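Regulatory protein E2 (Bovine papillomavirus type 1, PDB 2JEX) probably regulates viral transcription and helps initiate viral DNA replication together with the E1 protein; this chain is its N-terminal transactivation domain. Local coordinates at residues Trp33-Tyr44 with Cys65-Gln76. The protein carries 1 engineered substitution. Sequence-based numbering, arbitrary orientation.
Sequences WTAVRTENTLLY and CQERAKQAIEMQ
Segments 33-44 and 65-76, cut from helices 26-48 and 62-83, run antiparallel, their axes 7.9 Å apart at closest approach and 153° between directions, with Arg37 facing Ala69 and Asn40 facing Cys65. Such close packing rests on small side chains: Ala72 CB lies 3.5 Å from Trp33 O, and Ala69 CB meets Asn40 CB. At one end Met75 covers a face of the Trp33 indole, its CB 3.6 Å from the centroid of the five-membered ring in a CH-pi contact, while bends at chi2 and chi3 carry SD above the six-membered ring in a more distant Met-aromatic contact. Arg37 stretches out fully, CG anti to the backbone N (chi1 174°), so that Ile73 CG1 lies over one guanidinium face and Gln76 OE1 meets its edge. Arg37 NH1 donates to Gln76 OE1 at 2.9 Å, nearly straight but from above the amide carbonyl plane. Midway, Asn40 ND2 turns back to Val36 O, 2.8 Å away, while OD1 sits against Arg68 CB and takes a hydrogen bond from a water weakly bound by Arg68 NH1. Farther along, Cys65 SG packs on Leu43 CB, and Tyr44 lies alongside Gln66. Both segments belong to long helices of the N-terminal helical bundle; the third, helix 4-21, packs against Val36 and Glu39. Trp33 NE1 is hydrogen-bonded to Thr97 O, and helix 99-103, touching Met75, precedes the antiparallel sheet, whose first strand in sequence is 110-120.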
ATOM      1  N   TRP A  33       6.118  -4.125 -12.142  1.00 69.27           N
ATOM      2  CA  TRP A  33       4.664  -3.980 -12.266  1.00 69.53           C
ATOM      3  C   TRP A  33       4.174  -4.053 -13.696  1.00 69.20           C
ATOM      4  O   TRP A  33       3.051  -4.484 -13.943  1.00 68.66           O
ATOM      5  CB  TRP A  33       4.146  -2.726 -11.571  1.00 68.71           C
ATOM      6  CG  TRP A  33       4.084  -2.927 -10.105  1.00 70.48           C
ATOM      7  CD1 TRP A  33       4.913  -2.381  -9.162  1.00 70.80           C
ATOM      8  CD2 TRP A  33       3.167  -3.771  -9.396  1.00 71.79           C
ATOM      9  NE1 TRP A  33       4.561  -2.823  -7.903  1.00 70.95           N
ATOM     10  CE2 TRP A  33       3.495  -3.679  -8.016  1.00 71.09           C
ATOM     11  CE3 TRP A  33       2.099  -4.593  -9.787  1.00 68.25           C
ATOM     12  CZ2 TRP A  33       2.791  -4.376  -7.028  1.00 67.25           C
ATOM     13  CZ3 TRP A  33       1.391  -5.283  -8.798  1.00 71.93           C
ATOM     14  CH2 TRP A  33       1.749  -5.174  -7.436  1.00 67.47           C
ATOM     15  N   THR A  34       5.026  -3.635 -14.629  1.00 69.27           N
ATOM     16  CA  THR A  34       4.727  -3.728 -16.047  1.00 69.86           C
ATOM     17  C   THR A  34       4.724  -5.195 -16.506  1.00 69.67           C
ATOM     18  O   THR A  34       3.998  -5.559 -17.429  1.00 69.60           O
ATOM     19  CB  THR A  34       5.740  -2.918 -16.863  1.00 70.60           C
ATOM     20  OG1 THR A  34       7.040  -3.481 -16.678  1.00 76.30           O
ATOM     21  CG2 THR A  34       5.781  -1.502 -16.365  1.00 67.94           C
ATOM     22  N   ALA A  35       5.534  -6.023 -15.843  1.00 68.77           N
ATOM     23  CA  ALA A  35       5.565  -7.453 -16.093  1.00 68.52           C
ATOM     24  C   ALA A  35       4.371  -8.161 -15.457  1.00 68.62           C
ATOM     25  O   ALA A  35       3.870  -9.138 -16.011  1.00 68.56           O
ATOM     26  CB  ALA A  35       6.868  -8.048 -15.599  1.00 68.82           C
ATOM     27  N   VAL A  36       3.918  -7.669 -14.303  1.00 68.63           N
ATOM     28  CA  VAL A  36       2.688  -8.183 -13.676  1.00 68.27           C
ATOM     29  C   VAL A  36       1.493  -7.883 -14.577  1.00 68.47           C
ATOM     30  O   VAL A  36       0.626  -8.740 -14.775  1.00 69.01           O
ATOM     31  CB  VAL A  36       2.446  -7.632 -12.237  1.00 68.47           C
ATOM     32  CG1 VAL A  36       1.152  -8.219 -11.644  1.00 66.64           C
ATOM     33  CG2 VAL A  36       3.627  -7.957 -11.302  1.00 67.12           C
ATOM     34  N   ARG A  37       1.487  -6.675 -15.141  1.00 68.34           N
ATOM     35  CA  ARG A  37       0.467  -6.215 -16.077  1.00 67.62           C
ATOM     36  C   ARG A  37       0.396  -7.105 -17.316  1.00 67.98           C
ATOM     37  O   ARG A  37      -0.680  -7.585 -17.683  1.00 68.89           O
ATOM     38  CB  ARG A  37       0.772  -4.780 -16.489  1.00 67.04           C
ATOM     39  CG  ARG A  37      -0.135  -4.237 -17.570  1.00 67.22           C
ATOM     40  CD  ARG A  37       0.203  -2.797 -17.877  1.00 67.56           C
ATOM     41  NE  ARG A  37      -0.713  -2.217 -18.857  1.00 67.92           N
ATOM     42  CZ  ARG A  37      -0.747  -0.928 -19.173  1.00 66.25           C
ATOM     43  NH1 ARG A  37       0.093  -0.084 -18.595  1.00 66.69           N
ATOM     44  NH2 ARG A  37      -1.614  -0.483 -20.078  1.00 61.73           N
ATOM     45  N   THR A  38       1.548  -7.297 -17.956  1.00 67.54           N
ATOM     46  CA  THR A  38       1.682  -8.153 -19.120  1.00 67.22           C
ATOM     47  C   THR A  38       1.143  -9.560 -18.825  1.00 67.36           C
ATOM     48  O   THR A  38       0.247 -10.013 -19.520  1.00 67.62           O
ATOM     49  CB  THR A  38       3.154  -8.168 -19.631  1.00 67.84           C
ATOM     50  OG1 THR A  38       3.579  -6.817 -19.860  1.00 66.50           O
ATOM     51  CG2 THR A  38       3.306  -8.980 -20.935  1.00 63.94           C
ATOM     52  N   GLU A  39       1.635 -10.208 -17.764  1.00 67.43           N
ATOM     53  CA  GLU A  39       1.195 -11.569 -17.400  1.00 67.53           C
ATOM     54  C   GLU A  39      -0.323 -11.697 -17.272  1.00 67.16           C
ATOM     55  O   GLU A  39      -0.935 -12.576 -17.873  1.00 67.59           O
ATOM     56  CB  GLU A  39       1.866 -12.054 -16.104  1.00 67.23           C
ATOM     57  CG  GLU A  39       1.348 -13.416 -15.613  1.00 66.59           C
ATOM     58  CD  GLU A  39       1.956 -13.863 -14.288  1.00 68.15           C
ATOM     59  OE1 GLU A  39       2.553 -13.029 -13.577  1.00 71.82           O
ATOM     60  OE2 GLU A  39       1.839 -15.058 -13.954  1.00 67.95           O
ATOM     61  N   ASN A  40      -0.927 -10.810 -16.501  1.00 66.50           N
ATOM     62  CA  ASN A  40      -2.352 -10.887 -16.260  1.00 66.67           C
ATOM     63  C   ASN A  40      -3.205 -10.410 -17.412  1.00 67.31           C
ATOM     64  O   ASN A  40      -4.363 -10.811 -17.521  1.00 68.15           O
ATOM     65  CB  ASN A  40      -2.709 -10.186 -14.957  1.00 66.43           C
ATOM     66  CG  ASN A  40      -2.155 -10.911 -13.773  1.00 66.07           C
ATOM     67  OD1 ASN A  40      -2.696 -11.930 -13.350  1.00 65.17           O
ATOM     68  ND2 ASN A  40      -1.042 -10.423 -13.254  1.00 70.55           N
ATOM     69  N   THR A  41      -2.635  -9.570 -18.274  1.00 67.38           N
ATOM     70  CA  THR A  41      -3.312  -9.154 -19.497  1.00 67.12           C
ATOM     71  C   THR A  41      -3.403 -10.334 -20.458  1.00 66.99           C
ATOM     72  O   THR A  41      -4.478 -10.599 -20.994  1.00 66.92           O
ATOM     73  CB  THR A  41      -2.606  -7.943 -20.181  1.00 67.39           C
ATOM     74  OG1 THR A  41      -2.613  -6.821 -19.285  1.00 67.40           O
ATOM     75  CG2 THR A  41      -3.308  -7.556 -21.468  1.00 63.62           C
ATOM     76  N   LEU A  42      -2.284 -11.035 -20.656  1.00 66.89           N
ATOM     77  CA  LEU A  42      -2.228 -12.171 -21.575  1.00 67.80           C
ATOM     78  C   LEU A  42      -3.166 -13.264 -21.084  1.00 67.49           C
ATOM     79  O   LEU A  42      -3.930 -13.836 -21.859  1.00 67.47           O
ATOM     80  CB  LEU A  42      -0.803 -12.730 -21.698  1.00 68.18           C
ATOM     81  CG  LEU A  42       0.371 -11.831 -22.108  1.00 69.65           C
ATOM     82  CD1 LEU A  42       1.666 -12.465 -21.628  1.00 66.55           C
ATOM     83  CD2 LEU A  42       0.417 -11.566 -23.620  1.00 68.30           C
ATOM     84  N   LEU A  43      -3.109 -13.514 -19.781  1.00 67.31           N
ATOM     85  CA  LEU A  43      -3.923 -14.524 -19.123  1.00 67.71           C
ATOM     86  C   LEU A  43      -5.408 -14.202 -19.235  1.00 68.11           C
ATOM     87  O   LEU A  43      -6.226 -15.099 -19.466  1.00 68.58           O
ATOM     88  CB  LEU A  43      -3.505 -14.663 -17.648  1.00 67.48           C
ATOM     89  CG  LEU A  43      -2.170 -15.333 -17.307  1.00 66.13           C
ATOM     90  CD1 LEU A  43      -1.962 -15.315 -15.802  1.00 65.71           C
ATOM     91  CD2 LEU A  43      -2.093 -16.768 -17.841  1.00 67.44           C
ATOM     92  N   TYR A  44      -5.745 -12.921 -19.090  1.00 68.00           N
ATOM     93  CA  TYR A  44      -7.122 -12.467 -19.241  1.00 68.24           C
ATOM     94  C   TYR A  44      -7.582 -12.635 -20.680  1.00 67.65           C
ATOM     95  O   TYR A  44      -8.688 -13.116 -20.931  1.00 67.80           O
ATOM     96  CB  TYR A  44      -7.272 -11.007 -18.779  1.00 68.96           C
ATOM     97  CG  TYR A  44      -8.664 -10.445 -18.970  1.00 71.09           C
ATOM     98  CD1 TYR A  44      -9.715 -10.832 -18.137  1.00 70.70           C
ATOM     99  CD2 TYR A  44      -8.929  -9.518 -19.986  1.00 73.60           C
ATOM    100  CE1 TYR A  44     -10.998 -10.321 -18.317  1.00 72.58           C
ATOM    101  CE2 TYR A  44     -10.207  -8.995 -20.171  1.00 73.96           C
ATOM    102  CZ  TYR A  44     -11.237  -9.406 -19.335  1.00 73.10           C
ATOM    103  OH  TYR A  44     -12.503  -8.896 -19.511  1.00 73.76           O
ATOM    104  N   CYS A  65      -7.688 -12.465 -13.235  1.00 72.14           N
ATOM    105  CA  CYS A  65      -6.693 -11.913 -14.161  1.00 72.31           C
ATOM    106  C   CYS A  65      -6.954 -10.428 -14.406  1.00 71.51           C
ATOM    107  O   CYS A  65      -6.027  -9.634 -14.455  1.00 71.02           O
ATOM    108  CB  CYS A  65      -6.740 -12.620 -15.521  1.00 72.97           C
ATOM    109  SG  CYS A  65      -6.351 -14.371 -15.591  1.00 76.67           S
ATOM    110  N   GLN A  66      -8.226 -10.086 -14.594  1.00 71.43           N
ATOM    111  CA  GLN A  66      -8.675  -8.728 -14.848  1.00 72.99           C
ATOM    112  C   GLN A  66      -8.306  -7.781 -13.699  1.00 73.29           C
ATOM    113  O   GLN A  66      -7.892  -6.641 -13.927  1.00 73.48           O
ATOM    114  CB  GLN A  66     -10.191  -8.728 -15.082  1.00 72.80           C
ATOM    115  CG  GLN A  66     -10.786  -7.380 -15.423  1.00 74.47           C
ATOM    116  CD  GLN A  66     -12.279  -7.447 -15.688  1.00 74.72           C
ATOM    117  OE1 GLN A  66     -13.042  -8.023 -14.905  1.00 80.97           O
ATOM    118  NE2 GLN A  66     -12.709  -6.841 -16.789  1.00 78.98           N
ATOM    119  N   GLU A  67      -8.435  -8.271 -12.470  1.00 73.35           N
ATOM    120  CA  GLU A  67      -8.155  -7.468 -11.284  1.00 73.83           C
ATOM    121  C   GLU A  67      -6.665  -7.268 -11.075  1.00 72.82           C
ATOM    122  O   GLU A  67      -6.213  -6.133 -10.834  1.00 71.65           O
ATOM    123  CB  GLU A  67      -8.796  -8.089 -10.045  1.00 73.36           C
ATOM    124  CG  GLU A  67      -9.324  -7.059  -9.057  1.00 80.55           C
ATOM    125  CD  GLU A  67     -10.016  -5.871  -9.738  1.00 92.79           C
ATOM    126  OE1 GLU A  67     -10.839  -6.083 -10.671  1.00 93.26           O
ATOM    127  OE2 GLU A  67      -9.725  -4.720  -9.335  1.00 95.61           O
ATOM    128  N   ARG A  68      -5.910  -8.368 -11.183  1.00 71.76           N
ATOM    129  CA  ARG A  68      -4.445  -8.334 -11.066  1.00 70.71           C
ATOM    130  C   ARG A  68      -3.782  -7.444 -12.109  1.00 69.92           C
ATOM    131  O   ARG A  68      -2.800  -6.756 -11.807  1.00 71.18           O
ATOM    132  CB  ARG A  68      -3.845  -9.740 -11.073  1.00 70.62           C
ATOM    133  CG  ARG A  68      -4.079 -10.520  -9.740  1.00 73.27           C
ATOM    134  CD  ARG A  68      -3.702 -12.001  -9.863  1.00 69.49           C
ATOM    135  NE  ARG A  68      -4.026 -12.762  -8.656  1.00 71.38           N
ATOM    136  CZ  ARG A  68      -4.123 -14.095  -8.596  1.00 71.49           C
ATOM    137  NH1 ARG A  68      -3.921 -14.843  -9.680  1.00 68.61           N
ATOM    138  NH2 ARG A  68      -4.432 -14.687  -7.449  1.00 68.18           N
ATOM    139  N   ALA A  69      -4.352  -7.405 -13.306  1.00 67.77           N
ATOM    140  CA  ALA A  69      -3.843  -6.541 -14.366  1.00 67.98           C
ATOM    141  C   ALA A  69      -4.165  -5.071 -14.099  1.00 67.81           C
ATOM    142  O   ALA A  69      -3.345  -4.185 -14.360  1.00 67.88           O
ATOM    143  CB  ALA A  69      -4.405  -6.972 -15.739  1.00 66.58           C
ATOM    144  N   LYS A  70      -5.379  -4.825 -13.616  1.00 68.14           N
ATOM    145  CA  LYS A  70      -5.827  -3.480 -13.290  1.00 68.86           C
ATOM    146  C   LYS A  70      -5.016  -2.867 -12.154  1.00 68.02           C
ATOM    147  O   LYS A  70      -4.620  -1.705 -12.228  1.00 67.85           O
ATOM    148  CB  LYS A  70      -7.331  -3.463 -12.999  1.00 68.98           C
ATOM    149  CG  LYS A  70      -8.165  -3.394 -14.282  1.00 72.10           C
ATOM    150  CD  LYS A  70      -9.605  -3.819 -14.085  1.00 78.13           C
ATOM    151  CE  LYS A  70     -10.395  -2.857 -13.218  1.00 83.35           C
ATOM    152  NZ  LYS A  70     -11.622  -3.541 -12.690  1.00 88.75           N
ATOM    153  N   GLN A  71      -4.757  -3.667 -11.119  1.00 67.97           N
ATOM    154  CA  GLN A  71      -3.909  -3.265  -9.992  1.00 66.41           C
ATOM    155  C   GLN A  71      -2.511  -2.904 -10.482  1.00 67.14           C
ATOM    156  O   GLN A  71      -1.943  -1.894 -10.086  1.00 67.67           O
ATOM    157  CB  GLN A  71      -3.825  -4.395  -8.972  1.00 65.53           C
ATOM    158  CG  GLN A  71      -5.175  -4.725  -8.299  1.00 64.59           C
ATOM    159  CD  GLN A  71      -5.071  -5.822  -7.242  1.00 67.39           C
ATOM    160  OE1 GLN A  71      -5.914  -5.908  -6.332  1.00 71.52           O
ATOM    161  NE2 GLN A  71      -4.048  -6.670  -7.356  1.00 70.98           N
ATOM    162  N   ALA A  72      -1.983  -3.734 -11.377  1.00 67.50           N
ATOM    163  CA  ALA A  72      -0.650  -3.562 -11.925  1.00 67.04           C
ATOM    164  C   ALA A  72      -0.566  -2.349 -12.848  1.00 67.18           C
ATOM    165  O   ALA A  72       0.428  -1.641 -12.831  1.00 68.18           O
ATOM    166  CB  ALA A  72      -0.206  -4.834 -12.631  1.00 66.11           C
ATOM    167  N   ILE A  73      -1.606  -2.106 -13.643  1.00 67.49           N
ATOM    168  CA  ILE A  73      -1.706  -0.875 -14.442  1.00 67.45           C
ATOM    169  C   ILE A  73      -1.571   0.350 -13.512  1.00 68.52           C
ATOM    170  O   ILE A  73      -0.719   1.225 -13.736  1.00 67.92           O
ATOM    171  CB  ILE A  73      -3.036  -0.831 -15.256  1.00 66.89           C
ATOM    172  CG1 ILE A  73      -2.990  -1.832 -16.421  1.00 68.52           C
ATOM    173  CG2 ILE A  73      -3.326   0.564 -15.788  1.00 66.06           C
ATOM    174  CD1 ILE A  73      -4.363  -2.215 -17.026  1.00 66.83           C
ATOM    175  N   GLU A  74      -2.392   0.367 -12.457  1.00 68.87           N
ATOM    176  CA  GLU A  74      -2.407   1.444 -11.468  1.00 69.97           C
ATOM    177  C   GLU A  74      -1.052   1.673 -10.793  1.00 70.47           C
ATOM    178  O   GLU A  74      -0.647   2.825 -10.580  1.00 70.35           O
ATOM    179  CB  GLU A  74      -3.478   1.198 -10.404  1.00 69.41           C
ATOM    180  CG  GLU A  74      -3.555   2.301  -9.379  1.00 68.61           C
ATOM    181  CD  GLU A  74      -4.791   2.234  -8.517  1.00 72.56           C
ATOM    182  OE1 GLU A  74      -5.576   1.266  -8.652  1.00 74.40           O
ATOM    183  OE2 GLU A  74      -4.976   3.158  -7.693  1.00 70.22           O
ATOM    184  N   MET A  75      -0.377   0.577 -10.450  1.00 70.48           N
ATOM    185  CA  MET A  75       0.947   0.641  -9.848  1.00 70.51           C
ATOM    186  C   MET A  75       1.969   1.165 -10.852  1.00 70.71           C
ATOM    187  O   MET A  75       2.702   2.108 -10.563  1.00 72.02           O
ATOM    188  CB  MET A  75       1.374  -0.725  -9.282  1.00 70.45           C
ATOM    189  CG  MET A  75       0.548  -1.221  -8.094  1.00 66.02           C
ATOM    190  SD  MET A  75       0.460  -0.110  -6.659  1.00 68.86           S
ATOM    191  CE  MET A  75       1.923  -0.626  -5.753  1.00 64.65           C
ATOM    192  N   GLN A  76       1.989   0.573 -12.039  1.00 71.08           N
ATOM    193  CA  GLN A  76       2.894   0.999 -13.106  1.00 71.45           C
ATOM    194  C   GLN A  76       2.828   2.500 -13.402  1.00 71.24           C
ATOM    195  O   GLN A  76       3.850   3.190 -13.351  1.00 70.77           O
ATOM    196  CB  GLN A  76       2.618   0.225 -14.388  1.00 71.32           C
ATOM    197  CG  GLN A  76       3.497   0.676 -15.535  1.00 70.89           C
ATOM    198  CD  GLN A  76       3.088   0.106 -16.882  1.00 67.49           C
ATOM    199  OE1 GLN A  76       2.361  -0.874 -16.965  1.00 68.99           O
ATOM    200  NE2 GLN A  76       3.593   0.708 -17.948  1.00 64.05           N
TER
HETATM  201  O   HOH W   1      -1.839 -14.172 -12.190  1.00 59.10           O